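Local structure of Fe(2+) transporter FeoB (Escherichia coli, 3I8S) at residues 33-38 and 72-76; 45-50 and 160-164; 60-64 and 103-108; 136-141 and 255-259. The protein uses its cytosolic GTP-binding domain as part of a GTP-driven ferrous iron uptake system, probably coupling GTP binding to channel opening in the inner membrane. One frame throughout, in Å; residues are numbered along the deposited sequence.

Contact 1 of 4, residues 33-38 and 72-76; sequences WAGVTV and LDEQI
In the first switch region of this G domain, Trp33, Val36 and Val38 pack their side chains against Leu72 and Ile76, one turn apart on the helix that follows the switch II segment. Ile76 carries the contact with two branches. Its CG2 lies over one face of the Trp33 indole, 3.6 Å from the centroid of the five-membered ring and 14° off the ring normal, a CH-pi contact; Trp33 also makes a cation-pi contact with Arg40. The other branch of Ile76 extends from CG1 (chi2 161°), so that CD1 meets the valines head on, 3.7 Å from Val38 CG2 and 4.1 Å from Val36 CG2. A beta-branched residue suits this place because one short side chain can serve the flat indole and the valine methyls at once. Leu72 divides its fork in a similar way: CD1 lies 3.9 Å from Val38 CG2, and CD2 is 4.0 Å from Val36 CG1, the leucine and valines running past one another in opposite senses. Asp73 passes obliquely by Val38, its OD1 3.9 Å from Val38 CG1, while its side chain also rests on Pro58. The loop is held in shape by its own backbone: Trp33 N bonds Val38 O, and a type II turn closes from Val36 N to Trp33 O, with Gly35 at the third position, where its positive phi is easily adopted. Residues 35-38 belong to a predicted GTP-binding stretch, and such packing of this loop onto the helix after switch II is consistent with the nucleotide-responsive surface of a P-loop GTPase.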
# COMPACT_ATOMS: atom_id res chain seq x y z
N TRP A 33 -16.70 3.59 10.69
CA TRP A 33 -15.97 4.65 10.01
C TRP A 33 -16.94 5.82 9.90
O TRP A 33 -18.12 5.61 9.66
CB TRP A 33 -15.46 4.20 8.64
CG TRP A 33 -14.32 3.30 8.75
CD1 TRP A 33 -14.36 1.94 8.81
CD2 TRP A 33 -12.97 3.67 8.90
NE1 TRP A 33 -13.10 1.44 9.00
CE2 TRP A 33 -12.22 2.48 9.03
CE3 TRP A 33 -12.29 4.89 8.94
CZ2 TRP A 33 -10.85 2.47 9.20
CZ3 TRP A 33 -10.92 4.88 9.07
CH2 TRP A 33 -10.21 3.68 9.21
N ALA A 34 -16.46 7.05 10.11
CA ALA A 34 -17.34 8.23 10.13
C ALA A 34 -18.18 8.32 8.87
O ALA A 34 -17.65 8.27 7.77
CB ALA A 34 -16.52 9.52 10.30
N GLY A 35 -19.49 8.42 9.07
CA GLY A 35 -20.46 8.69 8.01
C GLY A 35 -20.93 7.49 7.22
O GLY A 35 -21.74 7.64 6.30
N VAL A 36 -20.45 6.30 7.57
CA VAL A 36 -20.85 5.07 6.90
C VAL A 36 -21.06 3.95 7.91
O VAL A 36 -20.73 4.09 9.09
CB VAL A 36 -19.82 4.65 5.84
CG1 VAL A 36 -19.65 5.74 4.79
CG2 VAL A 36 -18.44 4.29 6.50
N THR A 37 -21.61 2.83 7.45
CA THR A 37 -21.94 1.74 8.35
C THR A 37 -20.79 0.70 8.49
O THR A 37 -20.89 -0.24 9.29
CB THR A 37 -23.32 1.11 7.93
OG1 THR A 37 -23.26 0.66 6.56
CG2 THR A 37 -24.41 2.15 8.07
N VAL A 38 -19.68 0.92 7.79
CA VAL A 38 -18.60 -0.04 7.72
C VAL A 38 -17.90 0.01 9.09
O VAL A 38 -17.65 1.09 9.62
CB VAL A 38 -17.58 0.27 6.58
CG1 VAL A 38 -16.37 -0.67 6.63
CG2 VAL A 38 -18.27 0.26 5.19
N LEU A 72 -16.85 0.70 -1.02
CA LEU A 72 -16.55 1.58 0.09
C LEU A 72 -15.25 1.21 0.69
O LEU A 72 -14.42 2.09 0.95
CB LEU A 72 -17.62 1.47 1.18
CG LEU A 72 -18.68 2.54 1.21
CD1 LEU A 72 -19.80 2.10 2.14
CD2 LEU A 72 -18.02 3.82 1.68
N ASP A 73 -15.04 -0.10 0.89
CA ASP A 73 -13.85 -0.62 1.60
C ASP A 73 -12.57 0.01 1.05
O ASP A 73 -11.71 0.44 1.80
CB ASP A 73 -13.79 -2.16 1.54
CG ASP A 73 -14.74 -2.86 2.52
OD1 ASP A 73 -15.60 -2.22 3.19
OD2 ASP A 73 -14.66 -4.11 2.64
N GLU A 74 -12.43 0.06 -0.27
CA GLU A 74 -11.31 0.70 -0.95
C GLU A 74 -11.15 2.23 -0.76
O GLU A 74 -10.03 2.77 -0.61
CB GLU A 74 -11.42 0.35 -2.44
CG GLU A 74 -10.42 0.95 -3.39
CD GLU A 74 -10.59 2.43 -3.60
OE1 GLU A 74 -11.66 2.85 -4.08
OE2 GLU A 74 -9.62 3.19 -3.32
N GLN A 75 -12.26 2.94 -0.81
CA GLN A 75 -12.20 4.40 -0.58
C GLN A 75 -11.85 4.73 0.87
O GLN A 75 -11.11 5.67 1.15
CB GLN A 75 -13.49 5.04 -0.99
CG GLN A 75 -13.68 4.88 -2.47
CD GLN A 75 -14.88 5.50 -3.02
OE1 GLN A 75 -15.87 5.78 -2.33
NE2 GLN A 75 -14.84 5.72 -4.34
N ILE A 76 -12.38 3.91 1.77
CA ILE A 76 -12.06 4.08 3.20
C ILE A 76 -10.56 3.92 3.48
O ILE A 76 -9.93 4.73 4.19
CB ILE A 76 -12.91 3.10 4.07
CG1 ILE A 76 -14.36 3.52 4.05
CG2 ILE A 76 -12.34 3.00 5.49
CD1 ILE A 76 -15.40 2.43 4.47

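Contact 2 of 4, residues 45-50 and 160-164; sequences FSTTDH and KLAID
A single carboxylate oxygen, Asp164 OD2, takes both the hydroxyl of Thr47 and the imidazole N-H of His50, although a second acid, Asp49, is stacked beside it. The Thr47 OG1 to Asp164 OD2 bond is short at 2.5 Å and comes from the syn side. From the anti side His50 ND1 approaches Asp164 OD2 to 2.7 Å in a nearly straight bond (169°) that lies in the ring plane, though tilted from the plane of the carboxylate. The remaining oxygen, Asp164 OD1, accepts from Asp49 N at 3.1 Å, met from above that plane. Thr47 OG1 can reach across because chi1 of 64° sets it between its own N and carbonyl carbon; there it also accepts from His50 N at 2.9 Å, an ST motif within the hairpin turn that joins strands 39-46 and 51-56. Threonine thus donates to the helix and accepts from the turn, while its CG2 rests against Lys160. The lysine runs out fully extended, and its NZ meets Ser46 O at 2.9 Å, nearly along the C=O axis. Beneath the polar layer, Ile163 CD1 touches the edge of the Phe45 ring at CZ, 3.6 Å away, and Ile163 continues onto Leu4 and Ile6 of the central sheet. The carboxylates approach to 4.0 Å between Asp49 OD2 and Asp164 OD1, and a water bridges Asp49 OD2 to Asp164 O. With three donors on Asp164, its negative charge is probably well stabilised despite the neighbouring acid, and the carboxylate may in turn favour a protonated His50.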
# COMPACT_ATOMS: atom_id res chain seq x y z
N PHE A 45 -1.12 -2.24 21.33
CA PHE A 45 -0.08 -3.19 21.73
C PHE A 45 1.21 -2.43 21.88
O PHE A 45 1.32 -1.23 21.52
CB PHE A 45 0.12 -4.36 20.73
CG PHE A 45 0.75 -3.98 19.43
CD1 PHE A 45 -0.05 -3.62 18.35
CD2 PHE A 45 2.12 -4.09 19.24
CE1 PHE A 45 0.52 -3.29 17.14
CE2 PHE A 45 2.71 -3.78 18.05
CZ PHE A 45 1.90 -3.36 16.97
N SER A 46 2.18 -3.12 22.45
CA SER A 46 3.46 -2.49 22.73
C SER A 46 4.59 -3.30 22.14
O SER A 46 4.48 -4.53 21.93
CB SER A 46 3.66 -2.24 24.22
OG SER A 46 3.69 -3.44 24.98
N THR A 47 5.65 -2.59 21.80
CA THR A 47 6.90 -3.15 21.37
C THR A 47 7.94 -2.85 22.47
O THR A 47 7.62 -2.24 23.51
CB THR A 47 7.33 -2.54 20.06
OG1 THR A 47 7.58 -1.14 20.23
CG2 THR A 47 6.28 -2.76 18.92
N THR A 48 9.22 -3.15 22.23
CA THR A 48 10.23 -2.77 23.20
C THR A 48 10.19 -1.25 23.46
O THR A 48 10.27 -0.83 24.62
CB THR A 48 11.64 -3.20 22.74
OG1 THR A 48 11.65 -4.64 22.59
CG2 THR A 48 12.69 -2.75 23.69
N ASP A 49 10.06 -0.46 22.41
CA ASP A 49 10.22 0.98 22.53
C ASP A 49 8.86 1.76 22.50
O ASP A 49 8.83 2.91 22.97
CB ASP A 49 11.08 1.51 21.41
CG ASP A 49 12.52 1.08 21.50
OD1 ASP A 49 12.98 0.72 22.58
OD2 ASP A 49 13.22 1.16 20.47
N HIS A 50 7.82 1.19 21.92
CA HIS A 50 6.67 1.99 21.48
C HIS A 50 5.37 1.45 22.02
O HIS A 50 5.19 0.22 22.14
CB HIS A 50 6.55 2.03 19.94
CG HIS A 50 7.63 2.80 19.26
ND1 HIS A 50 8.76 2.19 18.75
CD2 HIS A 50 7.75 4.12 18.97
CE1 HIS A 50 9.56 3.12 18.24
NE2 HIS A 50 8.96 4.29 18.34
N LYS A 160 7.62 -6.80 15.50
CA LYS A 160 7.78 -5.77 16.53
C LYS A 160 9.17 -5.14 16.48
O LYS A 160 9.29 -3.95 16.66
CB LYS A 160 7.41 -6.30 17.92
CG LYS A 160 5.92 -6.58 18.10
CD LYS A 160 5.60 -6.90 19.50
CE LYS A 160 4.15 -7.13 19.75
NZ LYS A 160 3.90 -7.25 21.25
N LEU A 161 10.21 -5.93 16.24
CA LEU A 161 11.58 -5.43 16.01
C LEU A 161 11.57 -4.41 14.86
O LEU A 161 12.13 -3.33 14.98
CB LEU A 161 12.52 -6.57 15.62
CG LEU A 161 14.00 -6.29 15.31
CD1 LEU A 161 14.63 -5.40 16.37
CD2 LEU A 161 14.86 -7.60 15.20
N ALA A 162 10.98 -4.82 13.74
CA ALA A 162 10.85 -3.98 12.56
C ALA A 162 10.14 -2.66 12.86
O ALA A 162 10.57 -1.60 12.38
CB ALA A 162 10.18 -4.78 11.40
N ILE A 163 9.08 -2.70 13.65
CA ILE A 163 8.38 -1.47 14.06
C ILE A 163 9.34 -0.54 14.82
O ILE A 163 9.47 0.67 14.52
CB ILE A 163 7.10 -1.81 14.90
CG1 ILE A 163 6.00 -2.48 14.05
CG2 ILE A 163 6.61 -0.53 15.62
CD1 ILE A 163 4.81 -3.13 14.89
N ASP A 164 10.09 -1.10 15.76
CA ASP A 164 11.06 -0.29 16.54
C ASP A 164 12.22 0.30 15.70
O ASP A 164 13.01 1.14 16.16
CB ASP A 164 11.58 -1.06 17.74
CG ASP A 164 10.57 -1.15 18.87
OD1 ASP A 164 10.79 -1.94 19.78
OD2 ASP A 164 9.57 -0.41 18.86
O HOH W 1 12.75 2.62 18.35

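Contact 3 of 4, residues 60-64 and 103-108; sequences TYSLT and YLTLQL
Leu63 N donates to Gln107 OE1 at 2.9 Å with an N-H...O angle of 156°, in the plane of the glutamine carbonyl. Thr64 OG1 is also near this oxygen, 3.1 Å from Gln107 OE1, but its firmer partner is Gln207, whose NE2 donates to it while OE1 accepts from Gln107 NE2. Glutamine suits the place because its two amide ends serve different neighbours. The loop is shaped by an ST turn, Thr64 N to Ser62 OG at 3.0 Å, and by Thr60 OG1, which donates to Ser62 O. Where the helix kinks and Leu104 N has no bond to the preceding turn, a water accepts from Leu104 N at 2.9 Å and lies close to Tyr61 O. A second water joins Thr64 OG1 to Tyr103 OH. Farther out, the Tyr61 and Tyr103 rings are almost parallel (6°) but slid apart, centroids 5.2 Å apart, and Tyr61 OH goes on to bond Tyr249 OH. Leu104 pushes its forked end under the loop, CD1 3.9 Å from Leu63 CD2, while Leu63 CD1 meets Leu108. The glutamine oxygen thus satisfies the N-H of buried Leu63, and waters help tie the segment after the DxxG motif to helix 98-111.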
# COMPACT_ATOMS: atom_id res chain seq x y z
N THR A 60 -8.71 -4.65 0.81
CA THR A 60 -8.80 -4.04 -0.50
C THR A 60 -7.69 -4.55 -1.45
O THR A 60 -6.60 -4.86 -0.99
CB THR A 60 -8.79 -2.47 -0.42
OG1 THR A 60 -9.18 -1.94 -1.69
CG2 THR A 60 -7.42 -1.89 -0.01
N TYR A 61 -8.02 -4.61 -2.74
CA TYR A 61 -7.07 -4.98 -3.79
C TYR A 61 -6.19 -3.77 -4.18
O TYR A 61 -5.06 -3.94 -4.60
CB TYR A 61 -7.82 -5.53 -5.02
CG TYR A 61 -6.89 -5.72 -6.19
CD1 TYR A 61 -5.94 -6.73 -6.20
CD2 TYR A 61 -6.98 -4.88 -7.31
CE1 TYR A 61 -5.06 -6.87 -7.29
CE2 TYR A 61 -6.11 -5.01 -8.37
CZ TYR A 61 -5.19 -6.02 -8.38
OH TYR A 61 -4.34 -6.10 -9.46
N SER A 62 -6.74 -2.56 -4.03
CA SER A 62 -6.07 -1.35 -4.45
C SER A 62 -6.62 -0.13 -3.70
O SER A 62 -7.54 -0.26 -2.91
CB SER A 62 -6.23 -1.13 -5.96
OG SER A 62 -7.47 -0.54 -6.29
N LEU A 63 -6.04 1.02 -4.00
CA LEU A 63 -6.50 2.30 -3.48
C LEU A 63 -7.23 3.09 -4.57
O LEU A 63 -7.56 4.27 -4.38
CB LEU A 63 -5.30 3.10 -2.95
CG LEU A 63 -4.56 2.48 -1.76
CD1 LEU A 63 -3.48 3.39 -1.22
CD2 LEU A 63 -5.45 2.02 -0.65
N THR A 64 -7.53 2.43 -5.69
CA THR A 64 -8.05 3.09 -6.87
C THR A 64 -9.57 3.01 -6.96
O THR A 64 -10.15 1.95 -6.70
CB THR A 64 -7.44 2.44 -8.14
OG1 THR A 64 -6.03 2.67 -8.12
CG2 THR A 64 -8.08 3.03 -9.38
N TYR A 103 -0.07 -5.50 -6.01
CA TYR A 103 -0.64 -4.29 -6.65
C TYR A 103 -0.86 -3.21 -5.58
O TYR A 103 -0.45 -2.05 -5.71
CB TYR A 103 -1.89 -4.61 -7.43
CG TYR A 103 -2.31 -3.46 -8.31
CD1 TYR A 103 -1.73 -3.29 -9.56
CD2 TYR A 103 -3.25 -2.52 -7.88
CE1 TYR A 103 -2.08 -2.24 -10.36
CE2 TYR A 103 -3.62 -1.46 -8.69
CZ TYR A 103 -3.01 -1.32 -9.93
OH TYR A 103 -3.36 -0.29 -10.76
N LEU A 104 -1.52 -3.61 -4.50
CA LEU A 104 -1.72 -2.72 -3.35
C LEU A 104 -0.40 -2.21 -2.76
O LEU A 104 -0.21 -1.04 -2.56
CB LEU A 104 -2.50 -3.45 -2.26
CG LEU A 104 -2.82 -2.64 -1.00
CD1 LEU A 104 -3.60 -1.34 -1.26
CD2 LEU A 104 -3.63 -3.56 -0.00
N THR A 105 0.52 -3.11 -2.50
CA THR A 105 1.82 -2.75 -2.00
C THR A 105 2.49 -1.62 -2.81
O THR A 105 2.98 -0.63 -2.25
CB THR A 105 2.75 -3.98 -1.95
OG1 THR A 105 2.05 -5.13 -1.43
CG2 THR A 105 3.96 -3.64 -1.09
N LEU A 106 2.51 -1.79 -4.12
CA LEU A 106 3.13 -0.79 -4.99
C LEU A 106 2.44 0.55 -4.86
O LEU A 106 3.08 1.56 -4.90
CB LEU A 106 3.23 -1.22 -6.43
CG LEU A 106 4.61 -1.81 -6.79
CD1 LEU A 106 5.02 -2.91 -5.87
CD2 LEU A 106 4.65 -2.25 -8.29
N GLN A 107 1.11 0.56 -4.71
CA GLN A 107 0.39 1.82 -4.52
C GLN A 107 0.85 2.52 -3.24
O GLN A 107 1.06 3.73 -3.25
CB GLN A 107 -1.13 1.62 -4.50
CG GLN A 107 -1.69 1.06 -5.80
CD GLN A 107 -2.87 1.88 -6.38
OE1 GLN A 107 -4.03 1.70 -5.99
NE2 GLN A 107 -2.55 2.78 -7.31
N LEU A 108 0.98 1.77 -2.15
CA LEU A 108 1.42 2.31 -0.86
C LEU A 108 2.82 2.88 -0.98
O LEU A 108 3.07 3.98 -0.51
CB LEU A 108 1.44 1.26 0.24
CG LEU A 108 0.12 0.57 0.49
CD1 LEU A 108 0.39 -0.51 1.47
CD2 LEU A 108 -0.87 1.60 0.98
O HOH W 2 -3.33 -5.88 -4.36
O HOH W 3 -5.13 1.43 -10.32

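Contact 4 of 4, residues 136-141 and 255-259; sequences ALSARL and ICDVV
Arg140 leaves its helix with CG beside the backbone N (chi1 -76°), runs extended as far as NE and then turns at chi4 (74°), which lays the guanidinium against Val258. Val258 CG1 sits over one face of that flat group, toward its rim, 3.5 Å from Arg140 NH2. In the guanidinium plane, Arg140 NH1 donates to Ala136 O at 3.0 Å; that carbonyl also receives Arg140 N from the opposite face, so the side chain is braced on its own helix while its methylenes slide past Ile255, with Arg140 CB 4.0 Å from Ile255 CG1. Leu137 and Ile255 cross at about a right angle, Leu137 CD1 reaching Ile255 CG2 at 3.6 Å. At the other end Val259 wedges in its two methyls: CG2 is 3.9 Å from Ala136 CB, and CG1 is 3.9 Å from Leu137 CB. Alanine suits this place, as its short side chain lets the valine reach the backbone. The short helix axes run nearly antiparallel, at 155°, and approach to 9.8 Å. Helix 134-141 belongs to the G domain and helix 240-259 to the helical domain, so they form a domain interface. Its chemistry is mostly aliphatic, the arginine supplying a long hydrocarbon stem and a guanidinium whose charge is probably offset in part by a carbonyl of its own helix, consistent with a joint held mainly by apolar packing.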
# COMPACT_ATOMS: atom_id res chain seq x y z
N ALA A 136 15.56 -10.38 -1.59
CA ALA A 136 15.37 -9.94 -2.96
C ALA A 136 14.08 -9.07 -3.10
O ALA A 136 14.06 -8.04 -3.77
CB ALA A 136 15.32 -11.14 -3.92
N LEU A 137 13.00 -9.50 -2.46
CA LEU A 137 11.78 -8.71 -2.48
C LEU A 137 11.96 -7.35 -1.75
O LEU A 137 11.56 -6.30 -2.27
CB LEU A 137 10.65 -9.48 -1.82
CG LEU A 137 9.29 -8.83 -1.87
CD1 LEU A 137 8.83 -8.39 -3.21
CD2 LEU A 137 8.28 -9.82 -1.23
N SER A 138 12.52 -7.37 -0.55
CA SER A 138 12.73 -6.16 0.23
C SER A 138 13.55 -5.14 -0.57
O SER A 138 13.23 -3.95 -0.61
CB SER A 138 13.46 -6.46 1.54
OG SER A 138 13.67 -5.27 2.29
N ALA A 139 14.62 -5.62 -1.20
CA ALA A 139 15.46 -4.80 -2.08
C ALA A 139 14.70 -4.09 -3.21
O ALA A 139 15.07 -2.95 -3.55
CB ALA A 139 16.59 -5.66 -2.69
N ARG A 140 13.73 -4.77 -3.82
CA ARG A 140 12.97 -4.22 -4.96
C ARG A 140 11.84 -3.27 -4.52
O ARG A 140 11.47 -2.34 -5.26
CB ARG A 140 12.42 -5.36 -5.82
CG ARG A 140 13.53 -5.99 -6.72
CD ARG A 140 13.18 -7.42 -7.23
NE ARG A 140 14.29 -7.86 -8.05
CZ ARG A 140 15.48 -8.24 -7.59
NH1 ARG A 140 15.75 -8.30 -6.28
NH2 ARG A 140 16.42 -8.58 -8.44
N LEU A 141 11.31 -3.52 -3.33
CA LEU A 141 10.27 -2.69 -2.72
C LEU A 141 10.82 -1.47 -2.02
O LEU A 141 10.14 -0.44 -1.98
CB LEU A 141 9.48 -3.51 -1.71
CG LEU A 141 8.73 -4.70 -2.32
CD1 LEU A 141 7.89 -5.36 -1.18
CD2 LEU A 141 7.88 -4.29 -3.53
N ILE A 255 9.50 -8.21 -10.65
CA ILE A 255 9.79 -8.56 -9.24
C ILE A 255 9.50 -10.03 -8.98
O ILE A 255 10.35 -10.78 -8.49
CB ILE A 255 8.96 -7.63 -8.23
CG1 ILE A 255 9.40 -6.19 -8.35
CG2 ILE A 255 9.12 -8.10 -6.76
CD1 ILE A 255 8.55 -5.18 -7.48
N CYS A 256 8.33 -10.46 -9.37
CA CYS A 256 7.94 -11.81 -9.09
C CYS A 256 8.77 -12.85 -9.81
O CYS A 256 8.98 -13.94 -9.27
CB CYS A 256 6.47 -12.00 -9.36
SG CYS A 256 5.51 -11.16 -8.15
N ASP A 257 9.26 -12.52 -11.00
CA ASP A 257 10.15 -13.41 -11.74
C ASP A 257 11.42 -13.74 -10.96
O ASP A 257 11.92 -14.82 -11.08
CB ASP A 257 10.58 -12.80 -13.07
CG ASP A 257 9.51 -12.91 -14.15
OD1 ASP A 257 8.48 -13.57 -13.91
OD2 ASP A 257 9.73 -12.31 -15.25
N VAL A 258 11.93 -12.78 -10.19
CA VAL A 258 13.12 -12.96 -9.39
C VAL A 258 12.83 -13.59 -8.04
O VAL A 258 13.52 -14.51 -7.59
CB VAL A 258 13.80 -11.59 -9.15
CG1 VAL A 258 14.97 -11.73 -8.19
CG2 VAL A 258 14.29 -10.98 -10.50
N VAL A 259 11.79 -13.08 -7.40
CA VAL A 259 11.48 -13.34 -6.00
C VAL A 259 10.75 -14.66 -5.71
O VAL A 259 10.95 -15.25 -4.66
CB VAL A 259 10.67 -12.11 -5.49
CG1 VAL A 259 9.85 -12.39 -4.28
CG2 VAL A 259 11.67 -10.92 -5.34

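Overall arrangement
Contacts 1, 3 and 4 form a chain of neighbours across the protein, and contact 2 stands apart. Contacts 1 and 3, with centres 17 Å apart, touch through Glu74 of helix 72-83, whose CG lies 3.2 Å from Ser62 O. Contacts 3 and 4, also 17 Å between centres, meet where Leu106 CD1 packs 3.9 Å from Leu141 CD2, next to the joint with the helical domain. Contact 2 ties the hairpin turn after strand 39-46 to helix 154-164, its centre 29 Å from that of contact 1. The experimentally defined phosphate-binding loop comes close to contact 3, with the Leu104 side chain about 4 Å from Gly10, while contact 1 itself holds predicted nucleotide-binding residues in this nucleotide-free form.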